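Local coordinates for endonuclease Bse634IR (Geobacillus stearothermophilus, PDB 3V1Z), which cuts double-stranded DNA as a type IIF restriction endonuclease that recognises a degenerate sequence, at residues L148-K153 against D189-G194; Q208-G213 against D250-A255. The protein carries 1 engineered substitution. All blocks are in the same frame, centred on the assembly; numbering follows the deposited sequence.

Both contacts are largely buried, yet they are built by different means. Contact 1 (148-153 with 189-194) joins two antiparallel neighbours of the central mixed sheet, strands 147-151 and 191-198, and relies on backbone hydrogen bonds with aliphatic side chains closing over the two faces. Contact 2 (208-213 with 250-255) sets helix 207-226 against the chain leaving helix 246-251 and is held by apolar packing between side chains. Strand 191-198 runs on towards helix 207-226, so the contacts follow in series along the chain, their centres about 21 Å apart. Contact 1 touches no other protein chain of the assembly, whereas contact 2 borders the second subunit and lies within about 4 Å of the DNA, nearest atoms.

Contact 1 of 2, residues L148-K153 against D189-G194; sequences LIIRQK and DSLVAG
Ile149 meets both Val192 and Ala193 in a classic beta bulge, set between antiparallel strands 147-151 and 191-198 in the core sheet of this PD-(D/E)XK-clan nuclease. The carbonyl O of Ile149 takes Val192 N at 3.0 Å and a weak second bond from Ala193 N. Ile149 N gives a straighter bond to Ala193 O (2.7 Å, 173° at the hydrogen). Two beta-branched side chains suit this spot: Ile149 turns its CG2 branch, anti to the backbone N, to Val192 CG2 at 3.7 Å, the two crossing at about a right angle. The small methyl of Ala193 lies by Ile149 CB on the face these two share, where Ile149 also packs on Tyr99 and Ile101. On the other face Leu191 puts CG anti to its backbone N (chi1 176°), and its CD1 reaches Leu148 CD2 at 3.7 Å and Ile150 CG1 at 4.1 Å. Gly194, lacking a side chain, lets Leu148 CD2 lie 3.7 Å from its CA. Arg151 N, at its strand's end, bonds Ser190 O; its guanidinium pairs with Asp98. Gln152 NE2 bonds Asp154 and the Lys185 carbonyl, helping hold the amide's rotation while OE1 accepts from Lys187 N and, at 2.5 Å, Ser190 OG.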
ATOM      1  N   LEU A 148       2.155  -6.906  17.987  1.00 24.32           N
ATOM      2  CA  LEU A 148       0.892  -7.201  18.674  1.00 24.25           C
ATOM      3  C   LEU A 148       1.000  -7.061  20.188  1.00 25.00           C
ATOM      4  O   LEU A 148       1.935  -7.568  20.806  1.00 25.46           O
ATOM      5  CB  LEU A 148       0.337  -8.582  18.299  1.00 24.38           C
ATOM      6  CG  LEU A 148      -0.350  -8.750  16.936  1.00 23.88           C
ATOM      7  CD1 LEU A 148      -0.972 -10.149  16.822  1.00 23.26           C
ATOM      8  CD2 LEU A 148      -1.408  -7.663  16.671  1.00 22.57           C
ATOM      9  N   ILE A 149       0.026  -6.364  20.770  1.00 24.81           N
ATOM     10  CA  ILE A 149      -0.035  -6.181  22.215  1.00 25.60           C
ATOM     11  C   ILE A 149      -1.154  -7.046  22.781  1.00 26.29           C
ATOM     12  O   ILE A 149      -2.325  -6.892  22.430  1.00 25.94           O
ATOM     13  CB  ILE A 149      -0.166  -4.683  22.617  1.00 25.26           C
ATOM     14  CG1 ILE A 149       1.100  -3.913  22.228  1.00 24.34           C
ATOM     15  CG2 ILE A 149      -0.377  -4.533  24.108  1.00 26.38           C
ATOM     16  CD1 ILE A 149       1.064  -3.312  20.844  1.00 24.10           C
ATOM     17  N   ILE A 150      -0.765  -7.983  23.637  1.00 27.63           N
ATOM     18  CA  ILE A 150      -1.685  -8.964  24.184  1.00 28.73           C
ATOM     19  C   ILE A 150      -1.757  -8.839  25.700  1.00 29.95           C
ATOM     20  O   ILE A 150      -0.728  -8.866  26.382  1.00 30.62           O
ATOM     21  CB  ILE A 150      -1.266 -10.397  23.757  1.00 29.43           C
ATOM     22  CG1 ILE A 150      -1.594 -10.604  22.276  1.00 29.22           C
ATOM     23  CG2 ILE A 150      -1.963 -11.457  24.600  1.00 30.72           C
ATOM     24  CD1 ILE A 150      -0.482 -11.235  21.484  1.00 29.88           C
ATOM     25  N   ARG A 151      -2.974  -8.687  26.217  1.00 30.25           N
ATOM     26  CA  ARG A 151      -3.198  -8.686  27.655  1.00 32.19           C
ATOM     27  C   ARG A 151      -3.814  -9.993  28.156  1.00 33.28           C
ATOM     28  O   ARG A 151      -5.031 -10.188  28.094  1.00 33.34           O
ATOM     29  CB  ARG A 151      -4.046  -7.494  28.103  1.00 32.12           C
ATOM     30  CG  ARG A 151      -4.091  -7.396  29.610  1.00 35.19           C
ATOM     31  CD  ARG A 151      -5.055  -6.363  30.124  1.00 37.86           C
ATOM     32  NE  ARG A 151      -4.861  -6.202  31.562  1.00 41.45           N
ATOM     33  CZ  ARG A 151      -5.181  -5.114  32.252  1.00 43.67           C
ATOM     34  NH1 ARG A 151      -5.723  -4.064  31.640  1.00 43.06           N
ATOM     35  NH2 ARG A 151      -4.948  -5.077  33.561  1.00 46.06           N
ATOM     36  N   GLN A 152      -2.956 -10.875  28.659  1.00 34.61           N
ATOM     37  CA  GLN A 152      -3.376 -12.132  29.271  1.00 36.39           C
ATOM     38  C   GLN A 152      -2.307 -12.587  30.274  1.00 38.51           C
ATOM     39  O   GLN A 152      -1.183 -12.919  29.888  1.00 38.67           O
ATOM     40  CB  GLN A 152      -3.630 -13.201  28.196  1.00 35.74           C
ATOM     41  CG  GLN A 152      -4.393 -14.426  28.686  1.00 36.92           C
ATOM     42  CD  GLN A 152      -4.782 -15.366  27.556  1.00 36.25           C
ATOM     43  OE1 GLN A 152      -5.482 -14.982  26.624  1.00 34.00           O
ATOM     44  NE2 GLN A 152      -4.336 -16.607  27.645  1.00 36.04           N
ATOM     45  N   LYS A 153      -2.666 -12.592  31.558  1.00 40.53           N
ATOM     46  CA  LYS A 153      -1.709 -12.838  32.640  1.00 42.72           C
ATOM     47  C   LYS A 153      -1.004 -14.198  32.586  1.00 43.98           C
ATOM     48  O   LYS A 153       0.193 -14.290  32.880  1.00 44.83           O
ATOM     49  CB  LYS A 153      -2.375 -12.641  34.007  1.00 44.33           C
ATOM     50  CG  LYS A 153      -1.380 -12.482  35.160  1.00 46.65           C
ATOM     51  CD  LYS A 153      -2.073 -12.083  36.454  1.00 48.45           C
ATOM     52  CE  LYS A 153      -1.064 -11.824  37.564  1.00 51.81           C
ATOM     53  NZ  LYS A 153      -1.718 -11.302  38.804  1.00 54.49           N
ATOM     54  N   ASP A 189     -10.321 -11.536  23.450  1.00 30.34           N
ATOM     55  CA  ASP A 189     -10.279 -10.154  23.929  1.00 30.33           C
ATOM     56  C   ASP A 189      -8.964  -9.835  24.635  1.00 30.61           C
ATOM     57  O   ASP A 189      -8.751  -8.701  25.077  1.00 30.56           O
ATOM     58  CB  ASP A 189     -11.494  -9.834  24.817  1.00 31.28           C
ATOM     59  CG  ASP A 189     -11.689 -10.836  25.949  1.00 33.81           C
ATOM     60  OD1 ASP A 189     -11.051 -11.914  25.946  1.00 36.01           O
ATOM     61  OD2 ASP A 189     -12.499 -10.544  26.851  1.00 34.92           O
ATOM     62  N   SER A 190      -8.092 -10.843  24.723  1.00 30.85           N
ATOM     63  CA  SER A 190      -6.709 -10.668  25.147  1.00 31.11           C
ATOM     64  C   SER A 190      -5.918  -9.807  24.164  1.00 29.86           C
ATOM     65  O   SER A 190      -4.998  -9.103  24.565  1.00 29.96           O
ATOM     66  CB  SER A 190      -6.012 -12.024  25.300  1.00 32.19           C
ATOM     67  OG  SER A 190      -6.537 -12.746  26.399  1.00 33.74           O
ATOM     68  N   LEU A 191      -6.266  -9.880  22.882  1.00 28.83           N
ATOM     69  CA  LEU A 191      -5.622  -9.053  21.864  1.00 27.55           C
ATOM     70  C   LEU A 191      -6.174  -7.630  21.943  1.00 26.70           C
ATOM     71  O   LEU A 191      -7.338  -7.386  21.616  1.00 26.84           O
ATOM     72  CB  LEU A 191      -5.827  -9.646  20.466  1.00 26.91           C
ATOM     73  CG  LEU A 191      -5.283  -8.849  19.271  1.00 26.01           C
ATOM     74  CD1 LEU A 191      -3.746  -8.744  19.279  1.00 24.92           C
ATOM     75  CD2 LEU A 191      -5.781  -9.440  17.955  1.00 25.68           C
ATOM     76  N   VAL A 192      -5.341  -6.698  22.390  1.00 26.12           N
ATOM     77  CA  VAL A 192      -5.818  -5.343  22.660  1.00 25.33           C
ATOM     78  C   VAL A 192      -5.336  -4.299  21.651  1.00 23.79           C
ATOM     79  O   VAL A 192      -5.961  -3.246  21.507  1.00 23.66           O
ATOM     80  CB  VAL A 192      -5.530  -4.889  24.132  1.00 26.70           C
ATOM     81  CG1 VAL A 192      -6.169  -5.857  25.130  1.00 27.84           C
ATOM     82  CG2 VAL A 192      -4.036  -4.745  24.403  1.00 26.80           C
ATOM     83  N   ALA A 193      -4.227  -4.581  20.966  1.00 22.59           N
ATOM     84  CA  ALA A 193      -3.672  -3.643  19.983  1.00 20.88           C
ATOM     85  C   ALA A 193      -2.657  -4.274  19.049  1.00 19.91           C
ATOM     86  O   ALA A 193      -2.043  -5.288  19.366  1.00 20.25           O
ATOM     87  CB  ALA A 193      -3.061  -2.410  20.674  1.00 21.04           C
ATOM     88  N   GLY A 194      -2.512  -3.661  17.880  1.00 18.82           N
ATOM     89  CA  GLY A 194      -1.472  -4.008  16.926  1.00 17.73           C
ATOM     90  C   GLY A 194      -0.850  -2.716  16.444  1.00 17.27           C
ATOM     91  O   GLY A 194      -1.505  -1.668  16.468  1.00 16.90           O
TER

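Contact 2 of 2, residues Q208-G213 against D250-A255; sequences QLVHEG and DALQTA
Val210 holds CG1 anti to its backbone N (chi1 -179°), which sends its two methyls to different partners: CG1 to Thr254 CG2 at 3.9 Å, and CG2 to Ala251 O at 3.8 Å and Leu252 CD2 at 4.0 Å. Leu252 has CG anti to its carbonyl carbon (chi1 -61°); although its CB does not aim at the helix, this torsion helps carry CD2 obliquely to Leu209 CB, 3.8 Å away. Val210 and Thr254 cross at about a right angle. Branched aliphatic residues suit this buried interface, for their methyls need no polar partners. Threonine suits a place apolar on one side and polar on the other: its methyl faces Val210, while OG1 bonds Ala251 O at 2.6 Å, tilted 25° from the carbonyl plane. Thr254 N reaches that oxygen from the same face at 3.2 Å, closing the type I turn from Ala251 to Thr254 that ends helix 246-251. Two donors thus grip one carbonyl, and the OG1 bonds, including that with Ile141 N of the second subunit, probably hold the side-chain rotation. Leu209 touches Lys198 at the end of strand 191-198, and Arg269 and Ala270 bond the turn's backbone, setting it between helix 207-226 and the segment leading to strand 273-276.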
ATOM      1  N   GLN A 208      -1.688   1.488   3.415  1.00 18.83           N
ATOM      2  CA  GLN A 208      -1.617   0.081   3.815  1.00 19.32           C
ATOM      3  C   GLN A 208      -1.907  -0.063   5.308  1.00 18.64           C
ATOM      4  O   GLN A 208      -2.369  -1.107   5.754  1.00 18.96           O
ATOM      5  CB  GLN A 208      -0.247  -0.515   3.495  1.00 18.90           C
ATOM      6  CG  GLN A 208       0.148  -0.440   2.022  1.00 20.51           C
ATOM      7  CD  GLN A 208       1.596  -0.862   1.787  1.00 21.62           C
ATOM      8  OE1 GLN A 208       2.295  -1.275   2.717  1.00 24.13           O
ATOM      9  NE2 GLN A 208       2.049  -0.760   0.544  1.00 22.73           N
ATOM     10  N   LEU A 209      -1.624   0.985   6.074  1.00 18.55           N
ATOM     11  CA  LEU A 209      -1.930   0.994   7.510  1.00 18.28           C
ATOM     12  C   LEU A 209      -3.439   1.092   7.740  1.00 17.95           C
ATOM     13  O   LEU A 209      -3.960   0.513   8.690  1.00 18.07           O
ATOM     14  CB  LEU A 209      -1.205   2.145   8.225  1.00 18.11           C
ATOM     15  CG  LEU A 209       0.330   2.171   8.226  1.00 18.82           C
ATOM     16  CD1 LEU A 209       0.852   3.495   8.767  1.00 18.32           C
ATOM     17  CD2 LEU A 209       0.926   1.001   9.020  1.00 18.31           C
ATOM     18  N   VAL A 210      -4.130   1.822   6.865  1.00 17.88           N
ATOM     19  CA  VAL A 210      -5.586   1.915   6.911  1.00 17.68           C
ATOM     20  C   VAL A 210      -6.225   0.570   6.546  1.00 17.50           C
ATOM     21  O   VAL A 210      -7.121   0.115   7.238  1.00 17.23           O
ATOM     22  CB  VAL A 210      -6.136   3.036   5.996  1.00 18.38           C
ATOM     23  CG1 VAL A 210      -7.650   3.104   6.097  1.00 18.32           C
ATOM     24  CG2 VAL A 210      -5.522   4.386   6.361  1.00 18.26           C
ATOM     25  N   HIS A 211      -5.760  -0.065   5.475  1.00 17.71           N
ATOM     26  CA  HIS A 211      -6.270  -1.386   5.106  1.00 18.40           C
ATOM     27  C   HIS A 211      -6.126  -2.353   6.279  1.00 18.47           C
ATOM     28  O   HIS A 211      -7.088  -3.007   6.673  1.00 18.41           O
ATOM     29  CB  HIS A 211      -5.573  -1.948   3.859  1.00 18.00           C
ATOM     30  CG  HIS A 211      -5.951  -3.366   3.555  1.00 17.81           C
ATOM     31  ND1 HIS A 211      -7.124  -3.701   2.914  1.00 17.95           N
ATOM     32  CD2 HIS A 211      -5.326  -4.536   3.830  1.00 17.91           C
ATOM     33  CE1 HIS A 211      -7.198  -5.016   2.797  1.00 19.16           C
ATOM     34  NE2 HIS A 211      -6.121  -5.547   3.345  1.00 17.53           N
ATOM     35  N   GLU A 212      -4.920  -2.417   6.831  1.00 19.24           N
ATOM     36  CA  GLU A 212      -4.607  -3.278   7.971  1.00 20.43           C
ATOM     37  C   GLU A 212      -5.550  -3.072   9.153  1.00 20.18           C
ATOM     38  O   GLU A 212      -6.113  -4.035   9.669  1.00 20.09           O
ATOM     39  CB  GLU A 212      -3.169  -3.044   8.416  1.00 20.59           C
ATOM     40  CG  GLU A 212      -2.728  -3.946   9.548  1.00 24.36           C
ATOM     41  CD  GLU A 212      -2.254  -5.290   9.068  1.00 28.87           C
ATOM     42  OE1 GLU A 212      -1.081  -5.393   8.645  1.00 31.26           O
ATOM     43  OE2 GLU A 212      -3.054  -6.246   9.126  1.00 30.98           O
ATOM     44  N   GLY A 213      -5.717  -1.815   9.569  1.00 19.98           N
ATOM     45  CA  GLY A 213      -6.607  -1.480  10.669  1.00 20.18           C
ATOM     46  C   GLY A 213      -8.041  -1.847  10.346  1.00 20.67           C
ATOM     47  O   GLY A 213      -8.727  -2.486  11.154  1.00 20.75           O
ATOM     48  N   ASP A 250      -3.972  13.368   8.111  1.00 25.79           N
ATOM     49  CA  ASP A 250      -5.288  13.304   7.480  1.00 25.33           C
ATOM     50  C   ASP A 250      -5.584  11.906   6.931  1.00 23.70           C
ATOM     51  O   ASP A 250      -6.613  11.321   7.254  1.00 22.90           O
ATOM     52  CB  ASP A 250      -5.398  14.334   6.353  1.00 26.63           C
ATOM     53  CG  ASP A 250      -5.361  15.766   6.853  1.00 29.32           C
ATOM     54  OD1 ASP A 250      -5.317  15.993   8.080  1.00 30.70           O
ATOM     55  OD2 ASP A 250      -5.371  16.677   6.006  1.00 31.97           O
ATOM     56  N   ALA A 251      -4.686  11.382   6.099  1.00 22.83           N
ATOM     57  CA  ALA A 251      -4.865  10.048   5.512  1.00 22.01           C
ATOM     58  C   ALA A 251      -5.167   9.009   6.571  1.00 21.04           C
ATOM     59  O   ALA A 251      -6.061   8.184   6.389  1.00 20.57           O
ATOM     60  CB  ALA A 251      -3.645   9.630   4.691  1.00 21.56           C
ATOM     61  N   LEU A 252      -4.435   9.068   7.683  1.00 20.96           N
ATOM     62  CA  LEU A 252      -4.574   8.069   8.738  1.00 20.75           C
ATOM     63  C   LEU A 252      -5.712   8.372   9.734  1.00 21.24           C
ATOM     64  O   LEU A 252      -5.892   7.650  10.710  1.00 20.76           O
ATOM     65  CB  LEU A 252      -3.227   7.812   9.433  1.00 20.53           C
ATOM     66  CG  LEU A 252      -2.099   7.273   8.534  1.00 20.47           C
ATOM     67  CD1 LEU A 252      -0.725   7.506   9.141  1.00 19.52           C
ATOM     68  CD2 LEU A 252      -2.293   5.796   8.181  1.00 19.56           C
ATOM     69  N   GLN A 253      -6.482   9.429   9.463  1.00 22.62           N
ATOM     70  CA  GLN A 253      -7.783   9.654  10.122  1.00 23.27           C
ATOM     71  C   GLN A 253      -8.913   8.911   9.395  1.00 23.08           C
ATOM     72  O   GLN A 253     -10.060   8.921   9.837  1.00 23.46           O
ATOM     73  CB  GLN A 253      -8.106  11.153  10.206  1.00 24.35           C
ATOM     74  CG  GLN A 253      -7.368  11.910  11.302  1.00 25.16           C
ATOM     75  CD  GLN A 253      -7.409  13.424  11.119  1.00 27.38           C
ATOM     76  OE1 GLN A 253      -7.984  13.936  10.165  1.00 30.21           O
ATOM     77  NE2 GLN A 253      -6.787  14.140  12.034  1.00 28.57           N
ATOM     78  N   THR A 254      -8.581   8.253   8.289  1.00 23.06           N
ATOM     79  CA  THR A 254      -9.571   7.537   7.485  1.00 23.13           C
ATOM     80  C   THR A 254     -10.305   6.474   8.304  1.00 22.91           C
ATOM     81  O   THR A 254      -9.716   5.816   9.165  1.00 22.17           O
ATOM     82  CB  THR A 254      -8.943   6.963   6.194  1.00 22.84           C
ATOM     83  OG1 THR A 254      -8.446   8.048   5.403  1.00 23.39           O
ATOM     84  CG2 THR A 254      -9.958   6.176   5.370  1.00 22.66           C
ATOM     85  N   ALA A 255     -11.600   6.338   8.031  1.00 23.56           N
ATOM     86  CA  ALA A 255     -12.490   5.519   8.842  1.00 23.70           C
ATOM     87  C   ALA A 255     -12.376   4.046   8.514  1.00 23.66           C
ATOM     88  O   ALA A 255     -12.077   3.671   7.380  1.00 23.39           O
ATOM     89  CB  ALA A 255     -13.930   5.973   8.652  1.00 24.34           C
TER